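PDB 4IGU: CG5036 from Drosophila melanogaster, which probably suppresses G-protein signalling through an RGS domain that binds G alpha subunits, speeding their GTP hydrolysis and slowing GDP release. Local coordinates for residues Lys24-Asp27 with Lys28-Lys31; Asn41-Ser45 with Glu46-Glu50; Lys62-Ser66 with Pro67-Glu71; Arg97-Val100 with Asn101-Met104. All coordinates share one frame; numbering follows the deposited sequence.

Contact 1 (Lys24-Asp27 with Lys28-Lys31)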
loop_
_atom_site.group_PDB
_atom_site.type_symbol
_atom_site.label_atom_id
_atom_site.label_comp_id
_atom_site.label_asym_id
_atom_site.label_seq_id
_atom_site.Cartn_x
_atom_site.Cartn_y
_atom_site.Cartn_z
ATOM N N LYS A 24 -4.032 14.498 -8.500
ATOM C CA LYS A 24 -2.868 15.270 -8.953
ATOM C C LYS A 24 -1.585 14.441 -8.922
ATOM O O LYS A 24 -0.713 14.588 -9.785
ATOM C CB LYS A 24 -2.684 16.522 -8.088
ATOM C CG LYS A 24 -3.894 17.458 -8.049
ATOM C CD LYS A 24 -3.679 18.604 -7.056
ATOM C CE LYS A 24 -4.839 19.587 -7.099
ATOM N NZ LYS A 24 -5.099 20.049 -8.493
ATOM N N SER A 25 -1.456 13.589 -7.910
ATOM C CA SER A 25 -0.310 12.690 -7.827
ATOM C C SER A 25 -0.606 11.540 -6.870
ATOM O O SER A 25 -1.379 11.702 -5.934
ATOM C CB SER A 25 0.937 13.436 -7.357
ATOM O OG SER A 25 0.842 13.771 -5.982
ATOM N N PHE A 26 0.021 10.391 -7.124
ATOM C CA PHE A 26 -0.085 9.215 -6.273
ATOM C C PHE A 26 0.382 9.555 -4.859
ATOM O O PHE A 26 -0.200 9.102 -3.871
ATOM C CB PHE A 26 0.754 8.084 -6.883
ATOM C CG PHE A 26 0.579 6.754 -6.204
ATOM C CD1 PHE A 26 -0.687 6.257 -5.923
ATOM C CD2 PHE A 26 1.690 5.987 -5.864
ATOM C CE1 PHE A 26 -0.840 5.022 -5.302
ATOM C CE2 PHE A 26 1.551 4.760 -5.240
ATOM C CZ PHE A 26 0.285 4.270 -4.960
ATOM N N ASP A 27 1.425 10.379 -4.774
ATOM C CA ASP A 27 1.972 10.811 -3.497
ATOM C C ASP A 27 0.884 11.426 -2.617
ATOM O O ASP A 27 0.769 11.099 -1.432
ATOM C CB ASP A 27 3.091 11.831 -3.736
ATOM C CG ASP A 27 3.876 12.138 -2.481
ATOM O OD1 ASP A 27 4.596 11.240 -2.003
ATOM O OD2 ASP A 27 3.789 13.279 -1.986
ATOM N N LYS A 28 0.090 12.311 -3.217
ATOM C CA LYS A 28 -1.019 12.975 -2.534
ATOM C C LYS A 28 -1.999 11.952 -1.997
ATOM O O LYS A 28 -2.460 12.051 -0.854
ATOM C CB LYS A 28 -1.763 13.880 -3.511
ATOM C CG LYS A 28 -1.077 15.191 -3.802
ATOM C CD LYS A 28 -1.202 16.133 -2.626
ATOM C CE LYS A 28 -0.591 17.485 -2.952
ATOM N NZ LYS A 28 0.819 17.348 -3.409
ATOM N N LEU A 29 -2.318 10.974 -2.841
ATOM C CA LEU A 29 -3.228 9.901 -2.464
ATOM C C LEU A 29 -2.638 9.145 -1.278
ATOM O O LEU A 29 -3.279 9.004 -0.237
ATOM C CB LEU A 29 -3.481 8.970 -3.661
ATOM C CG LEU A 29 -4.376 7.746 -3.465
ATOM C CD1 LEU A 29 -5.721 8.184 -2.952
ATOM C CD2 LEU A 29 -4.548 6.981 -4.758
ATOM N N MET A 30 -1.391 8.704 -1.420
ATOM C CA MET A 30 -0.762 7.861 -0.401
ATOM C C MET A 30 -0.468 8.567 0.930
ATOM O O MET A 30 -0.304 7.908 1.960
ATOM C CB MET A 30 0.508 7.211 -0.962
ATOM C CG MET A 30 0.234 6.212 -2.071
ATOM S SD MET A 30 -0.746 4.796 -1.493
ATOM C CE MET A 30 0.554 3.826 -0.699
ATOM N N LYS A 31 -0.411 9.898 0.918
ATOM C CA LYS A 31 -0.182 10.652 2.148
ATOM C C LYS A 31 -1.471 10.960 2.914
ATOM O O LYS A 31 -1.432 11.458 4.040
ATOM C CB LYS A 31 0.570 11.949 1.853
ATOM C CG LYS A 31 2.077 11.747 1.714
ATOM C CD LYS A 31 2.758 13.015 1.225
ATOM C CE LYS A 31 4.277 12.839 1.158
ATOM N NZ LYS A 31 4.903 13.988 0.439
#
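F26 and M30, one helical turn apart, make the main apolar contact. M30 CG lies 3.6 Å from the centroid of the F26 ring and only 16° off the ring normal, a CH-pi contact over one face. The sulfur follows at an oblique position, with M30 SD 4.3 Å from the same centroid, which makes this a Met-aromatic pair. Near the plane of the ring, at its edge, L29 CD2 approaches F26 CD1 to 4.1 Å. Replacing F26 by alanine would probably leave M30 without the ring face it packs on and open a gap beside L29.

Hydrogen bonds define the turn itself. S25 is the N-cap: with chi1 at 72° its OG turns toward K28 N and accepts from it at 3.2 Å. M30 N donates to F26 O at 2.8 Å, and K31 N to D27 O at 2.9 Å.

D27 and K31 are joined by charge as well: K31, extended beyond CG, brings NZ to 2.8 Å from D27 OD2, a salt bridge through the syn lone pair of that oxygen.

Helix 26-30 thus turns its apolar side to helix 113-132, where F26 stacks on H124 and meets Y120 and Y128, and L29 reaches F131.

Contact 2 (Asn41-Ser45 with Glu46-Glu50)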
loop_
_atom_site.group_PDB
_atom_site.type_symbol
_atom_site.label_atom_id
_atom_site.label_comp_id
_atom_site.label_asym_id
_atom_site.label_seq_id
_atom_site.Cartn_x
_atom_site.Cartn_y
_atom_site.Cartn_z
ATOM N N ASN A 41 -10.042 0.255 -0.809
ATOM C CA ASN A 41 -11.348 -0.296 -1.191
ATOM C C ASN A 41 -11.396 -0.622 -2.671
ATOM O O ASN A 41 -11.946 -1.643 -3.085
ATOM C CB ASN A 41 -12.490 0.662 -0.826
ATOM C CG ASN A 41 -12.792 0.674 0.665
ATOM O OD1 ASN A 41 -12.394 -0.233 1.399
ATOM N ND2 ASN A 41 -13.510 1.700 1.119
ATOM N N PHE A 42 -10.800 0.246 -3.473
ATOM C CA PHE A 42 -10.721 0.007 -4.898
ATOM C C PHE A 42 -9.857 -1.207 -5.211
ATOM O O PHE A 42 -10.195 -2.004 -6.083
ATOM C CB PHE A 42 -10.164 1.234 -5.619
ATOM C CG PHE A 42 -9.908 0.998 -7.074
ATOM C CD1 PHE A 42 -10.970 0.868 -7.963
ATOM C CD2 PHE A 42 -8.611 0.889 -7.558
ATOM C CE1 PHE A 42 -10.741 0.645 -9.307
ATOM C CE2 PHE A 42 -8.375 0.660 -8.897
ATOM C CZ PHE A 42 -9.443 0.540 -9.775
ATOM N N LEU A 43 -8.731 -1.336 -4.510
ATOM C CA LEU A 43 -7.842 -2.473 -4.720
ATOM C C LEU A 43 -8.524 -3.779 -4.338
ATOM O O LEU A 43 -8.297 -4.808 -4.979
ATOM C CB LEU A 43 -6.553 -2.313 -3.914
ATOM C CG LEU A 43 -5.625 -1.199 -4.382
ATOM C CD1 LEU A 43 -4.466 -1.029 -3.412
ATOM C CD2 LEU A 43 -5.121 -1.526 -5.778
ATOM N N ARG A 44 -9.333 -3.744 -3.283
ATOM C CA ARG A 44 -10.057 -4.944 -2.858
ATOM C C ARG A 44 -10.981 -5.387 -3.991
ATOM O O ARG A 44 -11.032 -6.571 -4.352
ATOM C CB ARG A 44 -10.833 -4.677 -1.560
ATOM C CG ARG A 44 -11.653 -5.858 -1.046
ATOM C CD ARG A 44 -12.085 -5.656 0.408
ATOM N NE ARG A 44 -10.929 -5.657 1.307
ATOM C CZ ARG A 44 -10.375 -4.562 1.823
ATOM N NH1 ARG A 44 -10.879 -3.363 1.544
ATOM N NH2 ARG A 44 -9.320 -4.665 2.622
ATOM N N SER A 45 -11.672 -4.418 -4.584
ATOM C CA SER A 45 -12.549 -4.674 -5.722
ATOM C C SER A 45 -11.758 -5.279 -6.881
ATOM O O SER A 45 -12.325 -5.903 -7.777
ATOM C CB SER A 45 -13.212 -3.374 -6.182
ATOM O OG SER A 45 -12.397 -2.718 -7.144
ATOM N N GLU A 46 -10.441 -5.106 -6.847
ATOM C CA GLU A 46 -9.566 -5.607 -7.901
ATOM C C GLU A 46 -8.753 -6.832 -7.475
ATOM O O GLU A 46 -7.859 -7.273 -8.205
ATOM C CB GLU A 46 -8.612 -4.495 -8.337
ATOM C CG GLU A 46 -8.670 -4.207 -9.815
ATOM C CD GLU A 46 -7.839 -3.013 -10.211
ATOM O OE1 GLU A 46 -6.755 -2.812 -9.617
ATOM O OE2 GLU A 46 -8.275 -2.283 -11.126
ATOM N N PHE A 47 -9.055 -7.374 -6.296
ATOM C CA PHE A 47 -8.302 -8.509 -5.752
ATOM C C PHE A 47 -6.795 -8.249 -5.679
ATOM O O PHE A 47 -5.987 -9.123 -5.996
ATOM C CB PHE A 47 -8.583 -9.776 -6.569
ATOM C CG PHE A 47 -10.046 -10.079 -6.723
ATOM C CD1 PHE A 47 -10.732 -10.766 -5.733
ATOM C CD2 PHE A 47 -10.737 -9.669 -7.853
ATOM C CE1 PHE A 47 -12.084 -11.045 -5.867
ATOM C CE2 PHE A 47 -12.087 -9.941 -7.997
ATOM C CZ PHE A 47 -12.762 -10.629 -7.000
ATOM N N SER A 48 -6.413 -7.046 -5.264
ATOM C CA SER A 48 -4.997 -6.747 -5.083
ATOM C C SER A 48 -4.744 -5.919 -3.830
ATOM O O SER A 48 -3.710 -5.257 -3.722
ATOM C CB SER A 48 -4.429 -6.037 -6.314
ATOM O OG SER A 48 -5.114 -4.823 -6.559
ATOM N N GLU A 49 -5.669 -5.965 -2.875
ATOM C CA GLU A 49 -5.526 -5.147 -1.670
ATOM C C GLU A 49 -4.311 -5.556 -0.833
ATOM O O GLU A 49 -3.858 -4.787 0.011
ATOM C CB GLU A 49 -6.814 -5.130 -0.827
ATOM C CG GLU A 49 -7.031 -6.342 0.052
ATOM C CD GLU A 49 -7.634 -7.501 -0.702
ATOM O OE1 GLU A 49 -7.685 -7.446 -1.955
ATOM O OE2 GLU A 49 -8.059 -8.473 -0.042
ATOM N N GLU A 50 -3.769 -6.748 -1.081
ATOM C CA GLU A 50 -2.565 -7.187 -0.374
ATOM C C GLU A 50 -1.376 -6.285 -0.685
ATOM O O GLU A 50 -0.432 -6.207 0.104
ATOM C CB GLU A 50 -2.211 -8.638 -0.720
ATOM C CG GLU A 50 -1.825 -8.851 -2.168
ATOM C CD GLU A 50 -3.023 -9.179 -3.024
ATOM O OE1 GLU A 50 -4.160 -9.054 -2.510
ATOM O OE2 GLU A 50 -2.824 -9.577 -4.192
#
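A Schellman motif ends helix 33-45, with F47 as its C-prime residue; the evidence is F47's positive phi (54°) and two backbone bonds, S48 N to L43 O at 2.9 Å and F47 N to R44 O at 2.9 Å. L43 O also accepts from E46 N, and its two donors arrive from opposite faces of the carbonyl plane, neither on a lone pair. Alongside, L43 CD2 packs against S48 OG at 3.4 Å.

F42 and E46 meet on one flank. E46 OE2 sits 3.3 Å from F42 CZ, oblique to the ring, with carboxylate and ring planes 64° apart. OE2 is salt-bridged to R130 NE of helix 113-132, which probably holds the carboxylate beside the ring.

R44 and E49 meet on another. E49 CB lies over one face of the R44 guanidinium, and E49 CG is 3.8 Å from R44 NH2. R44 NE and E49 OE2 are 4.2 Å apart, but the oxygen is well out of the guanidinium plane, so only their charges interact; R44 NH2 instead donates to Q40.

E46 follows the last turn, where the helix end would probably disfavour a nearby negative charge; the salt bridge to R130 is likely to compensate.

Contact 3 (Lys62-Ser66 with Pro67-Glu71). With NA (sodium ion), chain F.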
loop_
_atom_site.group_PDB
_atom_site.type_symbol
_atom_site.label_atom_id
_atom_site.label_comp_id
_atom_site.label_asym_id
_atom_site.label_seq_id
_atom_site.Cartn_x
_atom_site.Cartn_y
_atom_site.Cartn_z
ATOM N N LYS A 62 8.833 0.272 10.191
ATOM C CA LYS A 62 9.929 1.240 10.273
ATOM C C LYS A 62 9.924 2.024 11.577
ATOM O O LYS A 62 10.950 2.587 11.985
ATOM C CB LYS A 62 9.942 2.164 9.047
ATOM C CG LYS A 62 10.381 1.436 7.764
ATOM C CD LYS A 62 10.289 2.302 6.519
ATOM C CE LYS A 62 10.732 1.528 5.273
ATOM N NZ LYS A 62 12.198 1.197 5.308
ATOM N N LYS A 63 8.774 2.036 12.243
ATOM C CA LYS A 63 8.636 2.761 13.490
ATOM C C LYS A 63 9.273 2.002 14.640
ATOM O O LYS A 63 9.643 2.606 15.645
ATOM C CB LYS A 63 7.163 3.044 13.783
ATOM C CG LYS A 63 6.510 3.950 12.743
ATOM C CD LYS A 63 4.996 3.891 12.823
ATOM C CE LYS A 63 4.495 4.322 14.189
ATOM N NZ LYS A 63 2.990 4.293 14.261
ATOM N N GLU A 64 9.439 0.687 14.476
ATOM C CA GLU A 64 9.967 -0.152 15.556
ATOM C C GLU A 64 11.477 0.031 15.822
ATOM O O GLU A 64 12.296 -0.135 14.930
ATOM C CB GLU A 64 9.655 -1.625 15.279
ATOM C CG GLU A 64 10.029 -2.542 16.422
ATOM C CD GLU A 64 9.403 -2.099 17.733
ATOM O OE1 GLU A 64 8.158 -2.109 17.808
ATOM O OE2 GLU A 64 10.155 -1.741 18.681
ATOM N N ASN A 65 11.842 0.335 17.065
ATOM C CA ASN A 65 13.252 0.519 17.414
ATOM C C ASN A 65 13.937 -0.713 18.020
ATOM O O ASN A 65 15.154 -0.841 17.950
ATOM C CB ASN A 65 13.396 1.680 18.407
ATOM C CG ASN A 65 12.980 2.999 17.828
ATOM O OD1 ASN A 65 13.012 3.198 16.608
ATOM N ND2 ASN A 65 12.600 3.936 18.704
ATOM N N SER A 66 13.171 -1.592 18.657
ATOM C CA SER A 66 13.755 -2.754 19.337
ATOM C C SER A 66 13.972 -3.905 18.375
ATOM O O SER A 66 13.012 -4.380 17.766
ATOM C CB SER A 66 12.854 -3.234 20.473
ATOM O OG SER A 66 12.815 -2.270 21.506
ATOM N N PRO A 67 15.230 -4.379 18.256
ATOM C CA PRO A 67 15.548 -5.404 17.247
ATOM C C PRO A 67 14.727 -6.682 17.449
ATOM O O PRO A 67 14.380 -7.331 16.455
ATOM C CB PRO A 67 17.042 -5.672 17.481
ATOM C CG PRO A 67 17.555 -4.397 18.100
ATOM C CD PRO A 67 16.436 -3.901 18.962
ATOM N N GLU A 68 14.423 -7.028 18.702
ATOM C CA GLU A 68 13.582 -8.209 18.995
ATOM C C GLU A 68 12.189 -8.105 18.378
ATOM O O GLU A 68 11.650 -9.091 17.854
ATOM C CB GLU A 68 13.430 -8.405 20.499
ATOM C CG GLU A 68 14.724 -8.700 21.223
ATOM C CD GLU A 68 15.393 -7.450 21.786
ATOM O OE1 GLU A 68 15.162 -6.328 21.261
ATOM O OE2 GLU A 68 16.144 -7.601 22.771
ATOM N N LEU A 69 11.609 -6.909 18.440
ATOM C CA LEU A 69 10.261 -6.676 17.915
ATOM C C LEU A 69 10.320 -6.440 16.407
ATOM O O LEU A 69 9.386 -6.779 15.677
ATOM C CB LEU A 69 9.624 -5.471 18.620
ATOM C CG LEU A 69 9.447 -5.671 20.121
ATOM C CD1 LEU A 69 8.607 -4.569 20.714
ATOM C CD2 LEU A 69 8.812 -7.055 20.392
ATOM N N VAL A 70 11.412 -5.848 15.935
ATOM C CA VAL A 70 11.624 -5.784 14.495
ATOM C C VAL A 70 11.519 -7.193 13.922
ATOM O O VAL A 70 10.806 -7.428 12.940
ATOM C CB VAL A 70 12.996 -5.195 14.131
ATOM C CG1 VAL A 70 13.186 -5.250 12.627
ATOM C CG2 VAL A 70 13.118 -3.740 14.615
ATOM N N GLU A 71 12.194 -8.142 14.560
ATOM C CA GLU A 71 12.199 -9.517 14.058
ATOM C C GLU A 71 10.812 -10.148 14.149
ATOM O O GLU A 71 10.351 -10.785 13.203
ATOM C CB GLU A 71 13.208 -10.374 14.821
ATOM C CG GLU A 71 13.046 -11.847 14.510
ATOM C CD GLU A 71 14.266 -12.668 14.860
ATOM O OE1 GLU A 71 14.686 -12.621 16.032
ATOM O OE2 GLU A 71 14.786 -13.376 13.964
HETATM NA NA NA F . 15.083 -0.460 14.409
HETATM O O HOH W 1 16.798 -0.737 16.042
HETATM O O HOH W 2 16.553 -2.218 12.825
#
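S66 and V70 make the first turn of helix 67-81: V70 N donates to S66 O at 2.8 Å, nearly in line with the carbonyl bond. L69 N also reaches S66 O, but the bond is weak, its angle only 126°. S66 stands at the N-cap without a side-chain capping bond. The preceding loop instead bends so that S66 N donates to E64 OE2 at 3.0 Å, through the anti lone pair of that oxygen. The loop also offers E64 O to a sodium ion at 2.9 Å, with two waters as further ligands.

The E64 side chain folds over the start of the helix. CG stands anti to the backbone N and the chain bends at chi2 (54°), which lays E64 CD 3.5 Å from L69 CB and E64 CG 3.8 Å from V70 CG2. E64 OE1 meanwhile forms a salt bridge with K73, one turn beyond L69 on the same helix. An alanine in place of E64 is likely to leave S66 N without this acceptor and K73 without its counter-charge.

At this turn from helix 50-61 into helix 67-81, P67 takes the first helical position, where its missing N-H costs no helical bond.

Contact 4 (Arg97-Val100 with Asn101-Met104)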
loop_
_atom_site.group_PDB
_atom_site.type_symbol
_atom_site.label_atom_id
_atom_site.label_comp_id
_atom_site.label_asym_id
_atom_site.label_seq_id
_atom_site.Cartn_x
_atom_site.Cartn_y
_atom_site.Cartn_z
ATOM N N ARG A 97 13.112 -11.393 -3.979
ATOM C CA ARG A 97 12.783 -12.425 -2.988
ATOM C C ARG A 97 14.023 -12.946 -2.264
ATOM O O ARG A 97 14.001 -13.173 -1.049
ATOM C CB ARG A 97 12.041 -13.598 -3.636
ATOM C CG ARG A 97 10.577 -13.323 -3.905
ATOM C CD ARG A 97 9.848 -14.578 -4.390
ATOM N NE ARG A 97 8.433 -14.504 -4.043
ATOM C CZ ARG A 97 7.895 -15.027 -2.940
ATOM N NH1 ARG A 97 8.639 -15.698 -2.061
ATOM N NH2 ARG A 97 6.595 -14.884 -2.723
ATOM N N GLU A 98 15.103 -13.128 -3.018
ATOM C CA GLU A 98 16.352 -13.637 -2.467
ATOM C C GLU A 98 16.985 -12.639 -1.512
ATOM O O GLU A 98 17.557 -13.034 -0.493
ATOM C CB GLU A 98 17.332 -13.984 -3.591
ATOM C CG GLU A 98 16.951 -15.224 -4.371
ATOM C CD GLU A 98 16.793 -16.446 -3.464
ATOM O OE1 GLU A 98 17.575 -16.578 -2.492
ATOM O OE2 GLU A 98 15.886 -17.269 -3.722
ATOM N N ILE A 99 16.886 -11.351 -1.845
ATOM C CA ILE A 99 17.395 -10.297 -0.971
ATOM C C ILE A 99 16.641 -10.272 0.355
ATOM O O ILE A 99 17.262 -10.229 1.419
ATOM C CB ILE A 99 17.321 -8.898 -1.632
ATOM C CG1 ILE A 99 18.294 -8.813 -2.809
ATOM C CG2 ILE A 99 17.654 -7.814 -0.614
ATOM C CD1 ILE A 99 18.177 -7.534 -3.646
ATOM N N VAL A 100 15.309 -10.295 0.286
ATOM C CA VAL A 100 14.468 -10.316 1.483
ATOM C C VAL A 100 14.745 -11.559 2.350
ATOM O O VAL A 100 14.892 -11.446 3.575
ATOM C CB VAL A 100 12.970 -10.217 1.116
ATOM C CG1 VAL A 100 12.087 -10.422 2.344
ATOM C CG2 VAL A 100 12.686 -8.866 0.477
ATOM N N ASN A 101 14.844 -12.729 1.723
ATOM C CA ASN A 101 15.177 -13.961 2.452
ATOM C C ASN A 101 16.461 -13.816 3.237
ATOM O O ASN A 101 16.538 -14.179 4.415
ATOM C CB ASN A 101 15.317 -15.160 1.500
ATOM C CG ASN A 101 13.997 -15.605 0.927
ATOM O OD1 ASN A 101 12.942 -15.107 1.315
ATOM N ND2 ASN A 101 14.041 -16.561 -0.004
ATOM N N ARG A 102 17.492 -13.293 2.585
ATOM C CA ARG A 102 18.758 -13.122 3.275
ATOM C C ARG A 102 18.614 -12.094 4.395
ATOM O O ARG A 102 19.203 -12.269 5.463
ATOM C CB ARG A 102 19.886 -12.746 2.288
ATOM C CG ARG A 102 20.183 -13.862 1.261
ATOM C CD ARG A 102 21.456 -13.612 0.429
ATOM N NE ARG A 102 21.267 -12.627 -0.642
ATOM C CZ ARG A 102 20.918 -12.929 -1.894
ATOM N NH1 ARG A 102 20.774 -11.966 -2.803
ATOM N NH2 ARG A 102 20.712 -14.196 -2.240
ATOM N N ASN A 103 17.840 -11.025 4.156
ATOM C CA ASN A 103 17.655 -9.974 5.179
ATOM C C ASN A 103 16.879 -10.461 6.389
ATOM O O ASN A 103 16.867 -9.803 7.426
ATOM C CB ASN A 103 16.927 -8.745 4.617
ATOM C CG ASN A 103 17.781 -7.929 3.659
ATOM O OD1 ASN A 103 18.981 -8.143 3.556
ATOM N ND2 ASN A 103 17.162 -6.971 2.974
ATOM N N MET A 104 16.196 -11.594 6.248
ATOM C CA MET A 104 15.343 -12.094 7.317
ATOM C C MET A 104 16.113 -12.885 8.348
ATOM O O MET A 104 15.548 -13.294 9.371
ATOM C CB MET A 104 14.188 -12.936 6.756
ATOM C CG MET A 104 13.019 -12.081 6.253
ATOM S SD MET A 104 12.243 -11.077 7.554
ATOM C CE MET A 104 11.675 -12.314 8.721
#
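N101 and R97 begin a series of i to i+4 pairs along the last turns of helix 94-103, part of the all-helical RGS domain. N101 N donates to R97 O at 2.9 Å, and the N101 side chain, with CG anti to its own carbonyl carbon (chi1 -71°), turns back over that oxygen, N101 CG coming to 3.1 Å from R97 O. The amide's polar partner lies outside, since N101 OD1 bonds to the hydroxyl of Y78 on helix 67-81.

R102 repeats the pattern. R102 N donates to E98 O at 3.1 Å, while a bend at chi3 (-77°) folds the guanidinium back until E98 O lies 3.6 Å above the centre of its plane. The C=O bond lies roughly side-on over the flat cation, a placement probably favourable in charge. The R102 salt bridge to E98 is long, OE1 to NH2 being 3.9 Å, and no N-H points at that oxygen, so it rests on charge alone.

The buried V100 side chain touches Y78 and F112. M104, also touching both, brings CG to 4.3 Å from V100 CG1.

One residue beyond E98 and R102, I99 CG2 lies 3.7 Å from N103 ND2, which donates to T111 O.

Contacts 1 to 4 come in series along the chain, and all lie in the RGS domain. Contact 1 forms helix 26-30 and contact 2 ends helix 33-45, the next in sequence; their centres are about 17 Å apart. Contact 3 starts helix 67-81, and contact 4 lies on helix 94-103, which follows it; their centres too are about 17 Å apart. Between these pairs the centres are about 26 to 29 Å apart, contacts 1 and 4 lying on opposite sides of the chain's centre, as do 2 and 3. Contacts 1 and 2 both pack on helix 113-132, contact 4 on helix 67-81. In this all-helical domain contacts 1 and 2 lie nearer the centre than 3 and 4.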